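Photosystem II extrinsic protein V (Arthrospira maxima, PDB 1F1C) is an extrinsic lumenal heme c protein of photosystem II that probably helps to stabilise the oxygen-evolving complex. Local coordinates at residues Lys22-Gly27 / Ala114-Leu119; Ala69-Ile74 / Ile105-Leu110. One frame throughout, in Å; residues are numbered along the deposited sequence.

How the interactions relate
Both interactions use helix 107-124: residues 114-119 meet the N-terminal helix 21-34 in interaction 1, and the N-terminal end of the same helix meets helix 67-75 in interaction 2. Their centres lie about 11 Å apart and the two contacts touch, with Leu118 CD2 3.5 Å from Leu70 CD1. Interaction 1 is buried and apolar, a helix crossing made close by a glycine. Interaction 2 is only partly buried: its aliphatic core runs out at one side to a charged glutamate, and its inner side, through Leu70, Tyr73 and Ile74, reaches the heme. Along the sequence, interaction 2 is nested within the loop that interaction 1 closes.

Interaction 1 (Lys22-Gly27 / Ala114-Leu119); sequences KEIKKG and AGYILL
Helices 22-27 and 114-119 cross almost perpendicularly where Ile24 and Tyr116 face each other, with a signed angle of -91° and axes 8.0 Å apart at closest approach. This is the crossing of the N- and C-terminal helices that marks the cytochrome c fold, and it brings helices from near the two ends of the chain together. Gly27 lets the helices come close. With no side chain there, Tyr116 CB rests directly against the backbone, 3.9 Å from Gly27 C, at a spot where any CB would crowd it. Tyr116 carries its ring anti to the backbone N (chi1 172°), which swings the ring out toward helix 21-34; CD1 comes obliquely to 4.1 Å from Ile24 O. The broad, flat side chain suits this place because CB and the near ring atoms pack on the bare backbone at Gly27 while the side chain also meets Gln28 and Phe31, whose ring plane is inclined to its own by about 55°. No hydrogen bond joins the two segments, so the fit of apolar surfaces does the work. Ile24, branched at CB, meets two neighbours from one position: its CG2 is 4.2 Å from Tyr116 CD1 and also turns to Leu119. There the two side chains lie roughly perpendicular, Ile24 CD1 lying 3.8 Å from Leu119 CD2. The tightest touch is methyl to methyl, Ile24 CG2 to Leu119 CD2 at 3.4 Å, somewhat inside usual van der Waals distance.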
ATOM      1  N   LYS A  22     -19.183  25.039   0.590  1.00 36.05           N
ATOM      2  CA  LYS A  22     -19.921  23.786   0.467  1.00 37.43           C
ATOM      3  C   LYS A  22     -19.041  22.661  -0.074  1.00 35.50           C
ATOM      4  O   LYS A  22     -19.062  21.544   0.444  1.00 39.74           O
ATOM      5  CB  LYS A  22     -21.137  23.970  -0.446  1.00 43.56           C
ATOM      6  CG  LYS A  22     -22.076  22.771  -0.464  1.00 49.36           C
ATOM      7  CD  LYS A  22     -23.314  23.020  -1.325  1.00 57.95           C
ATOM      8  CE  LYS A  22     -23.013  22.917  -2.817  1.00 66.01           C
ATOM      9  NZ  LYS A  22     -22.612  21.537  -3.227  1.00 68.19           N
ATOM     10  N   GLU A  23     -18.264  22.959  -1.111  1.00 32.21           N
ATOM     11  CA  GLU A  23     -17.388  21.966  -1.721  1.00 26.56           C
ATOM     12  C   GLU A  23     -16.355  21.466  -0.723  1.00 30.33           C
ATOM     13  O   GLU A  23     -16.037  20.274  -0.684  1.00 30.06           O
ATOM     14  CB  GLU A  23     -16.690  22.560  -2.942  1.00 33.43           C
ATOM     15  CG  GLU A  23     -17.651  22.952  -4.057  1.00 39.07           C
ATOM     16  CD  GLU A  23     -16.960  23.688  -5.188  1.00 42.90           C
ATOM     17  OE1 GLU A  23     -16.355  24.750  -4.923  1.00 44.04           O
ATOM     18  OE2 GLU A  23     -17.021  23.203  -6.338  1.00 43.97           O
ATOM     19  N   ILE A  24     -15.833  22.380   0.085  1.00 28.22           N
ATOM     20  CA  ILE A  24     -14.845  22.024   1.088  1.00 26.76           C
ATOM     21  C   ILE A  24     -15.456  21.112   2.151  1.00 31.30           C
ATOM     22  O   ILE A  24     -14.787  20.204   2.650  1.00 33.00           O
ATOM     23  CB  ILE A  24     -14.254  23.286   1.746  1.00 33.68           C
ATOM     24  CG1 ILE A  24     -13.520  24.117   0.690  1.00 31.37           C
ATOM     25  CG2 ILE A  24     -13.298  22.903   2.851  1.00 24.93           C
ATOM     26  CD1 ILE A  24     -13.057  25.462   1.194  1.00 34.79           C
ATOM     27  N   LYS A  25     -16.719  21.352   2.502  1.00 33.57           N
ATOM     28  CA  LYS A  25     -17.404  20.521   3.492  1.00 34.16           C
ATOM     29  C   LYS A  25     -17.456  19.107   2.945  1.00 31.65           C
ATOM     30  O   LYS A  25     -17.290  18.139   3.684  1.00 35.41           O
ATOM     31  CB  LYS A  25     -18.841  21.006   3.722  1.00 43.82           C
ATOM     32  CG  LYS A  25     -18.994  22.237   4.613  1.00 52.65           C
ATOM     33  CD  LYS A  25     -18.654  21.922   6.063  1.00 59.17           C
ATOM     34  CE  LYS A  25     -18.931  23.117   6.973  1.00 62.60           C
ATOM     35  NZ  LYS A  25     -18.544  22.851   8.390  1.00 60.15           N
ATOM     36  N   LYS A  26     -17.700  18.996   1.640  1.00 32.60           N
ATOM     37  CA  LYS A  26     -17.777  17.696   0.980  1.00 32.62           C
ATOM     38  C   LYS A  26     -16.401  17.058   0.850  1.00 26.88           C
ATOM     39  O   LYS A  26     -16.269  15.840   0.937  1.00 28.29           O
ATOM     40  CB  LYS A  26     -18.397  17.833  -0.409  1.00 35.34           C
ATOM     41  CG  LYS A  26     -19.882  18.158  -0.408  1.00 42.88           C
ATOM     42  CD  LYS A  26     -20.417  18.208  -1.832  1.00 47.69           C
ATOM     43  CE  LYS A  26     -21.901  18.507  -1.857  1.00 55.89           C
ATOM     44  NZ  LYS A  26     -22.450  18.557  -3.246  1.00 64.82           N
ATOM     45  N   GLY A  27     -15.380  17.882   0.640  1.00 27.38           N
ATOM     46  CA  GLY A  27     -14.033  17.351   0.521  1.00 33.76           C
ATOM     47  C   GLY A  27     -13.633  16.706   1.836  1.00 38.52           C
ATOM     48  O   GLY A  27     -13.030  15.632   1.865  1.00 43.47           O
ATOM     49  N   ALA A 114      -9.142  17.886  -2.638  1.00 21.95           N
ATOM     50  CA  ALA A 114      -7.940  18.663  -2.931  1.00 23.98           C
ATOM     51  C   ALA A 114      -8.024  20.047  -2.284  1.00 22.96           C
ATOM     52  O   ALA A 114      -7.050  20.548  -1.719  1.00 21.36           O
ATOM     53  CB  ALA A 114      -7.762  18.794  -4.447  1.00 26.11           C
ATOM     54  N   GLY A 115      -9.199  20.665  -2.375  1.00 21.39           N
ATOM     55  CA  GLY A 115      -9.381  21.968  -1.778  1.00 20.19           C
ATOM     56  C   GLY A 115      -9.305  21.854  -0.268  1.00 23.57           C
ATOM     57  O   GLY A 115      -8.720  22.708   0.403  1.00 23.47           O
ATOM     58  N   TYR A 116      -9.906  20.797   0.271  1.00 21.77           N
ATOM     59  CA  TYR A 116      -9.898  20.569   1.715  1.00 24.60           C
ATOM     60  C   TYR A 116      -8.463  20.443   2.224  1.00 25.34           C
ATOM     61  O   TYR A 116      -8.054  21.152   3.148  1.00 26.31           O
ATOM     62  CB  TYR A 116     -10.671  19.287   2.062  1.00 20.75           C
ATOM     63  CG  TYR A 116     -10.546  18.898   3.514  1.00 23.94           C
ATOM     64  CD1 TYR A 116     -11.123  19.675   4.514  1.00 30.32           C
ATOM     65  CD2 TYR A 116      -9.812  17.775   3.893  1.00 27.63           C
ATOM     66  CE1 TYR A 116     -10.970  19.349   5.857  1.00 32.06           C
ATOM     67  CE2 TYR A 116      -9.656  17.437   5.229  1.00 30.18           C
ATOM     68  CZ  TYR A 116     -10.237  18.230   6.206  1.00 33.27           C
ATOM     69  OH  TYR A 116     -10.076  17.908   7.534  1.00 40.53           O
ATOM     70  N   ILE A 117      -7.707  19.529   1.622  1.00 23.72           N
ATOM     71  CA  ILE A 117      -6.322  19.317   2.015  1.00 27.37           C
ATOM     72  C   ILE A 117      -5.543  20.629   2.030  1.00 27.21           C
ATOM     73  O   ILE A 117      -4.859  20.924   3.004  1.00 27.87           O
ATOM     74  CB  ILE A 117      -5.611  18.311   1.063  1.00 27.25           C
ATOM     75  CG1 ILE A 117      -6.187  16.894   1.270  1.00 27.58           C
ATOM     76  CG2 ILE A 117      -4.092  18.355   1.304  1.00 26.45           C
ATOM     77  CD1 ILE A 117      -5.637  15.805   0.308  1.00 19.06           C
ATOM     78  N   LEU A 118      -5.663  21.414   0.959  1.00 29.56           N
ATOM     79  CA  LEU A 118      -4.949  22.690   0.844  1.00 30.47           C
ATOM     80  C   LEU A 118      -5.462  23.754   1.810  1.00 33.26           C
ATOM     81  O   LEU A 118      -4.760  24.724   2.114  1.00 31.32           O
ATOM     82  CB  LEU A 118      -5.044  23.236  -0.591  1.00 28.34           C
ATOM     83  CG  LEU A 118      -4.525  22.379  -1.754  1.00 29.65           C
ATOM     84  CD1 LEU A 118      -4.864  23.082  -3.064  1.00 24.97           C
ATOM     85  CD2 LEU A 118      -3.029  22.152  -1.636  1.00 23.81           C
ATOM     86  N   LEU A 119      -6.686  23.582   2.290  1.00 30.42           N
ATOM     87  CA  LEU A 119      -7.266  24.541   3.213  1.00 26.00           C
ATOM     88  C   LEU A 119      -6.728  24.407   4.636  1.00 27.25           C
ATOM     89  O   LEU A 119      -6.399  25.402   5.264  1.00 21.83           O
ATOM     90  CB  LEU A 119      -8.784  24.386   3.251  1.00 26.63           C
ATOM     91  CG  LEU A 119      -9.520  25.301   4.240  1.00 25.22           C
ATOM     92  CD1 LEU A 119      -9.400  26.754   3.810  1.00 18.88           C
ATOM     93  CD2 LEU A 119     -10.985  24.887   4.301  1.00 30.23           C
TER

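Interaction 2 (Ala69-Ile74 / Ile105-Leu110); sequences ALVDYI and ISEDDL. With HEC (heme c), chain C.
On one side of the heme c pocket, Ile74 and Leu110 pack together, and Ile74 also reaches the cofactor. The two side chains run antiparallel, side by side; Ile74 CG2 is 3.7 Å from Leu110 CD1, while Ile74 CD1 touches the heme methyl CMB at 3.8 Å. A branched aliphatic residue can thus serve helix and porphyrin together. Tyr73 lays one ring face against a pyrrole, CE2 3.4 Å from heme C2A, and meets His90, an axial ligand of the iron, edge-to-face. A serine in place of Tyr73 would probably leave that pyrrole face without its aromatic cover and His90 freer to tilt. The contact joins helix 67-75 to the start of the C-terminal helix of the cytochrome c fold. Ser106 is the N-cap there, and its N donates to Asp109 OD2 (2.8 Å), the N3 side-chain half of a capping box; Ser106 OG donates a second hydrogen bond to the same oxygen from above the carboxylate plane, so OD2 takes two donors. Towards the surface, Val71 CG2 lies 3.6 Å from Leu110 O. Glu107, bent at chi2 (-72°), brings OE2 to 3.6 Å from Val71 CG1, while its OE1 forms a salt bridge with Lys75.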
ATOM      1  N   ALA A  69      -2.721  18.928  -9.240  1.00 18.83           N
ATOM      2  CA  ALA A  69      -1.708  17.968  -8.835  1.00 23.32           C
ATOM      3  C   ALA A  69      -2.266  17.001  -7.815  1.00 24.21           C
ATOM      4  O   ALA A  69      -1.986  15.804  -7.876  1.00 28.15           O
ATOM      5  CB  ALA A  69      -0.507  18.692  -8.271  1.00 21.51           C
ATOM      6  N   LEU A  70      -3.068  17.511  -6.886  1.00 23.14           N
ATOM      7  CA  LEU A  70      -3.651  16.655  -5.862  1.00 23.87           C
ATOM      8  C   LEU A  70      -4.672  15.710  -6.491  1.00 26.48           C
ATOM      9  O   LEU A  70      -4.731  14.522  -6.158  1.00 18.34           O
ATOM     10  CB  LEU A  70      -4.301  17.499  -4.767  1.00 22.41           C
ATOM     11  CG  LEU A  70      -3.258  18.145  -3.843  1.00 24.04           C
ATOM     12  CD1 LEU A  70      -3.951  19.010  -2.802  1.00 21.07           C
ATOM     13  CD2 LEU A  70      -2.426  17.049  -3.172  1.00 23.77           C
ATOM     14  N   VAL A  71      -5.468  16.237  -7.413  1.00 25.54           N
ATOM     15  CA  VAL A  71      -6.458  15.407  -8.080  1.00 28.50           C
ATOM     16  C   VAL A  71      -5.764  14.290  -8.855  1.00 29.19           C
ATOM     17  O   VAL A  71      -6.198  13.135  -8.805  1.00 30.09           O
ATOM     18  CB  VAL A  71      -7.327  16.248  -9.028  1.00 32.24           C
ATOM     19  CG1 VAL A  71      -8.244  15.339  -9.843  1.00 35.15           C
ATOM     20  CG2 VAL A  71      -8.149  17.231  -8.219  1.00 30.20           C
ATOM     21  N   ASP A  72      -4.676  14.632  -9.548  1.00 28.86           N
ATOM     22  CA  ASP A  72      -3.902  13.662 -10.324  1.00 25.36           C
ATOM     23  C   ASP A  72      -3.386  12.572  -9.412  1.00 30.77           C
ATOM     24  O   ASP A  72      -3.439  11.379  -9.738  1.00 33.02           O
ATOM     25  CB  ASP A  72      -2.699  14.339 -10.991  1.00 27.85           C
ATOM     26  CG  ASP A  72      -1.789  13.349 -11.717  1.00 30.09           C
ATOM     27  OD1 ASP A  72      -0.559  13.403 -11.503  1.00 32.34           O
ATOM     28  OD2 ASP A  72      -2.294  12.522 -12.509  1.00 36.99           O
ATOM     29  N   TYR A  73      -2.868  12.997  -8.265  1.00 29.62           N
ATOM     30  CA  TYR A  73      -2.317  12.075  -7.291  1.00 29.59           C
ATOM     31  C   TYR A  73      -3.298  10.978  -6.895  1.00 32.28           C
ATOM     32  O   TYR A  73      -2.931   9.804  -6.848  1.00 32.67           O
ATOM     33  CB  TYR A  73      -1.872  12.819  -6.030  1.00 26.87           C
ATOM     34  CG  TYR A  73      -1.105  11.912  -5.111  1.00 29.81           C
ATOM     35  CD1 TYR A  73       0.274  11.728  -5.271  1.00 26.25           C
ATOM     36  CD2 TYR A  73      -1.769  11.149  -4.153  1.00 22.88           C
ATOM     37  CE1 TYR A  73       0.969  10.797  -4.494  1.00 30.41           C
ATOM     38  CE2 TYR A  73      -1.089  10.213  -3.385  1.00 28.02           C
ATOM     39  CZ  TYR A  73       0.278  10.042  -3.556  1.00 28.69           C
ATOM     40  OH  TYR A  73       0.947   9.126  -2.780  1.00 29.91           O
ATOM     41  N   ILE A  74      -4.540  11.355  -6.600  1.00 34.87           N
ATOM     42  CA  ILE A  74      -5.540  10.372  -6.202  1.00 35.83           C
ATOM     43  C   ILE A  74      -5.899   9.474  -7.370  1.00 36.45           C
ATOM     44  O   ILE A  74      -6.148   8.282  -7.192  1.00 38.45           O
ATOM     45  CB  ILE A  74      -6.809  11.041  -5.669  1.00 32.21           C
ATOM     46  CG1 ILE A  74      -6.445  11.924  -4.478  1.00 32.54           C
ATOM     47  CG2 ILE A  74      -7.824   9.976  -5.266  1.00 27.44           C
ATOM     48  CD1 ILE A  74      -7.539  12.904  -4.071  1.00 46.14           C
ATOM     49  N   ILE A 105     -16.204   7.484  -5.901  1.00 59.49           N
ATOM     50  CA  ILE A 105     -15.555   8.784  -5.929  1.00 53.08           C
ATOM     51  C   ILE A 105     -15.551   9.351  -7.339  1.00 50.99           C
ATOM     52  O   ILE A 105     -15.165   8.674  -8.295  1.00 51.28           O
ATOM     53  CB  ILE A 105     -14.105   8.702  -5.413  1.00 51.42           C
ATOM     54  CG1 ILE A 105     -14.088   8.133  -3.988  1.00 52.76           C
ATOM     55  CG2 ILE A 105     -13.476  10.081  -5.424  1.00 52.04           C
ATOM     56  CD1 ILE A 105     -14.882   8.941  -2.971  1.00 45.19           C
ATOM     57  N   SER A 106     -15.987  10.599  -7.456  1.00 47.62           N
ATOM     58  CA  SER A 106     -16.037  11.282  -8.740  1.00 49.19           C
ATOM     59  C   SER A 106     -15.017  12.412  -8.765  1.00 50.89           C
ATOM     60  O   SER A 106     -14.506  12.820  -7.719  1.00 50.86           O
ATOM     61  CB  SER A 106     -17.429  11.871  -8.970  1.00 46.01           C
ATOM     62  OG  SER A 106     -17.701  12.888  -8.024  1.00 44.33           O
ATOM     63  N   GLU A 107     -14.735  12.910  -9.965  1.00 48.35           N
ATOM     64  CA  GLU A 107     -13.802  14.014 -10.154  1.00 50.07           C
ATOM     65  C   GLU A 107     -14.169  15.171  -9.238  1.00 48.00           C
ATOM     66  O   GLU A 107     -13.294  15.813  -8.657  1.00 50.88           O
ATOM     67  CB  GLU A 107     -13.842  14.493 -11.604  1.00 55.12           C
ATOM     68  CG  GLU A 107     -13.176  13.545 -12.575  1.00 63.36           C
ATOM     69  CD  GLU A 107     -11.678  13.557 -12.426  1.00 66.67           C
ATOM     70  OE1 GLU A 107     -11.010  12.715 -13.060  1.00 69.83           O
ATOM     71  OE2 GLU A 107     -11.169  14.417 -11.675  1.00 69.69           O
ATOM     72  N   ASP A 108     -15.466  15.438  -9.119  1.00 43.46           N
ATOM     73  CA  ASP A 108     -15.940  16.515  -8.264  1.00 42.11           C
ATOM     74  C   ASP A 108     -15.420  16.331  -6.845  1.00 39.41           C
ATOM     75  O   ASP A 108     -14.977  17.293  -6.206  1.00 32.20           O
ATOM     76  CB  ASP A 108     -17.467  16.542  -8.258  1.00 48.34           C
ATOM     77  CG  ASP A 108     -18.041  17.064  -9.560  1.00 54.94           C
ATOM     78  OD1 ASP A 108     -17.946  18.283  -9.809  1.00 53.37           O
ATOM     79  OD2 ASP A 108     -18.582  16.251 -10.344  1.00 63.01           O
ATOM     80  N   ASP A 109     -15.469  15.089  -6.359  1.00 36.05           N
ATOM     81  CA  ASP A 109     -14.998  14.782  -5.015  1.00 35.01           C
ATOM     82  C   ASP A 109     -13.498  14.985  -4.927  1.00 32.83           C
ATOM     83  O   ASP A 109     -12.996  15.519  -3.941  1.00 33.64           O
ATOM     84  CB  ASP A 109     -15.322  13.339  -4.628  1.00 34.97           C
ATOM     85  CG  ASP A 109     -16.798  13.042  -4.681  1.00 36.17           C
ATOM     86  OD1 ASP A 109     -17.592  13.767  -4.041  1.00 33.18           O
ATOM     87  OD2 ASP A 109     -17.162  12.070  -5.367  1.00 43.27           O
ATOM     88  N   LEU A 110     -12.784  14.556  -5.960  1.00 27.64           N
ATOM     89  CA  LEU A 110     -11.340  14.692  -5.985  1.00 32.22           C
ATOM     90  C   LEU A 110     -10.957  16.150  -5.895  1.00 27.14           C
ATOM     91  O   LEU A 110      -9.994  16.520  -5.220  1.00 29.72           O
ATOM     92  CB  LEU A 110     -10.775  14.067  -7.262  1.00 34.37           C
ATOM     93  CG  LEU A 110     -10.151  12.681  -7.070  1.00 36.97           C
ATOM     94  CD1 LEU A 110     -10.846  11.928  -5.946  1.00 37.81           C
ATOM     95  CD2 LEU A 110     -10.228  11.908  -8.379  1.00 39.87           C
TER
HETATM   96 FE   HEC C 200      -2.226   8.811   1.072  1.00 25.79          FE
HETATM   97  CHA HEC C 200       0.928   9.829   0.323  1.00 19.78           C
HETATM   98  CHB HEC C 200      -3.471  11.790  -0.285  1.00 23.59           C
HETATM   99  CHC HEC C 200      -5.442   7.810   1.573  1.00 25.04           C
HETATM  100  CHD HEC C 200      -1.018   6.175   2.812  1.00 24.77           C
HETATM  101  NA  HEC C 200      -1.451  10.401   0.155  1.00 18.86           N
HETATM  102  C1A HEC C 200      -0.127  10.650  -0.083  1.00 19.10           C
HETATM  103  C2A HEC C 200       0.021  11.947  -0.687  1.00 18.64           C
HETATM  104  C3A HEC C 200      -1.186  12.487  -0.855  1.00 21.48           C
HETATM  105  C4A HEC C 200      -2.097  11.553  -0.295  1.00 20.59           C
HETATM  106  CMA HEC C 200      -1.571  13.715  -1.664  1.00 17.67           C
HETATM  107  CAA HEC C 200       1.301  12.588  -1.105  1.00 20.57           C
HETATM  108  CBA HEC C 200       1.845  13.290   0.112  1.00 25.45           C
HETATM  109  CGA HEC C 200       3.029  14.149  -0.225  1.00 24.48           C
HETATM  110  O1A HEC C 200       3.457  14.129  -1.395  1.00 30.62           O
HETATM  111  O2A HEC C 200       3.533  14.842   0.676  1.00 26.92           O
HETATM  112  NB  HEC C 200      -4.035   9.594   0.705  1.00 26.23           N
HETATM  113  C1B HEC C 200      -4.372  10.857   0.164  1.00 25.37           C
HETATM  114  C2B HEC C 200      -5.779  11.004  -0.005  1.00 28.36           C
HETATM  115  C3B HEC C 200      -6.326   9.836   0.389  1.00 27.75           C
HETATM  116  C4B HEC C 200      -5.262   8.995   0.889  1.00 22.67           C
HETATM  117  CMB HEC C 200      -6.539  12.222  -0.502  1.00 26.38           C
HETATM  118  CAB HEC C 200      -7.678   9.506   0.285  1.00 29.92           C
HETATM  119  CBB HEC C 200      -8.323   9.409  -0.963  1.00 30.18           C
HETATM  120  NC  HEC C 200      -3.040   7.343   2.019  1.00 24.52           N
HETATM  121  C1C HEC C 200      -4.393   7.078   2.151  1.00 26.18           C
HETATM  122  C2C HEC C 200      -4.617   5.909   2.931  1.00 26.11           C
HETATM  123  C3C HEC C 200      -3.392   5.392   3.241  1.00 32.20           C
HETATM  124  C4C HEC C 200      -2.406   6.332   2.701  1.00 25.37           C
HETATM  125  CMC HEC C 200      -5.968   5.374   3.402  1.00 28.57           C
HETATM  126  CAC HEC C 200      -3.169   4.257   4.063  1.00 24.61           C
HETATM  127  CBC HEC C 200      -3.680   2.969   3.716  1.00 24.09           C
HETATM  128  ND  HEC C 200      -0.430   8.108   1.430  1.00 24.73           N
HETATM  129  C1D HEC C 200      -0.098   6.972   2.133  1.00 22.41           C
HETATM  130  C2D HEC C 200       1.309   6.767   2.158  1.00 19.78           C
HETATM  131  C3D HEC C 200       1.849   7.788   1.462  1.00 22.07           C
HETATM  132  C4D HEC C 200       0.774   8.641   1.033  1.00 23.39           C
HETATM  133  CMD HEC C 200       2.071   5.726   3.010  1.00 18.72           C
HETATM  134  CAD HEC C 200       3.327   7.974   1.103  1.00 28.30           C
HETATM  135  CBD HEC C 200       3.704   7.261  -0.195  1.00 26.87           C
HETATM  136  CGD HEC C 200       5.153   7.505  -0.607  1.00 29.78           C
HETATM  137  O1D HEC C 200       5.505   8.644  -0.960  1.00 28.92           O
HETATM  138  O2D HEC C 200       5.951   6.547  -0.571  1.00 34.35           O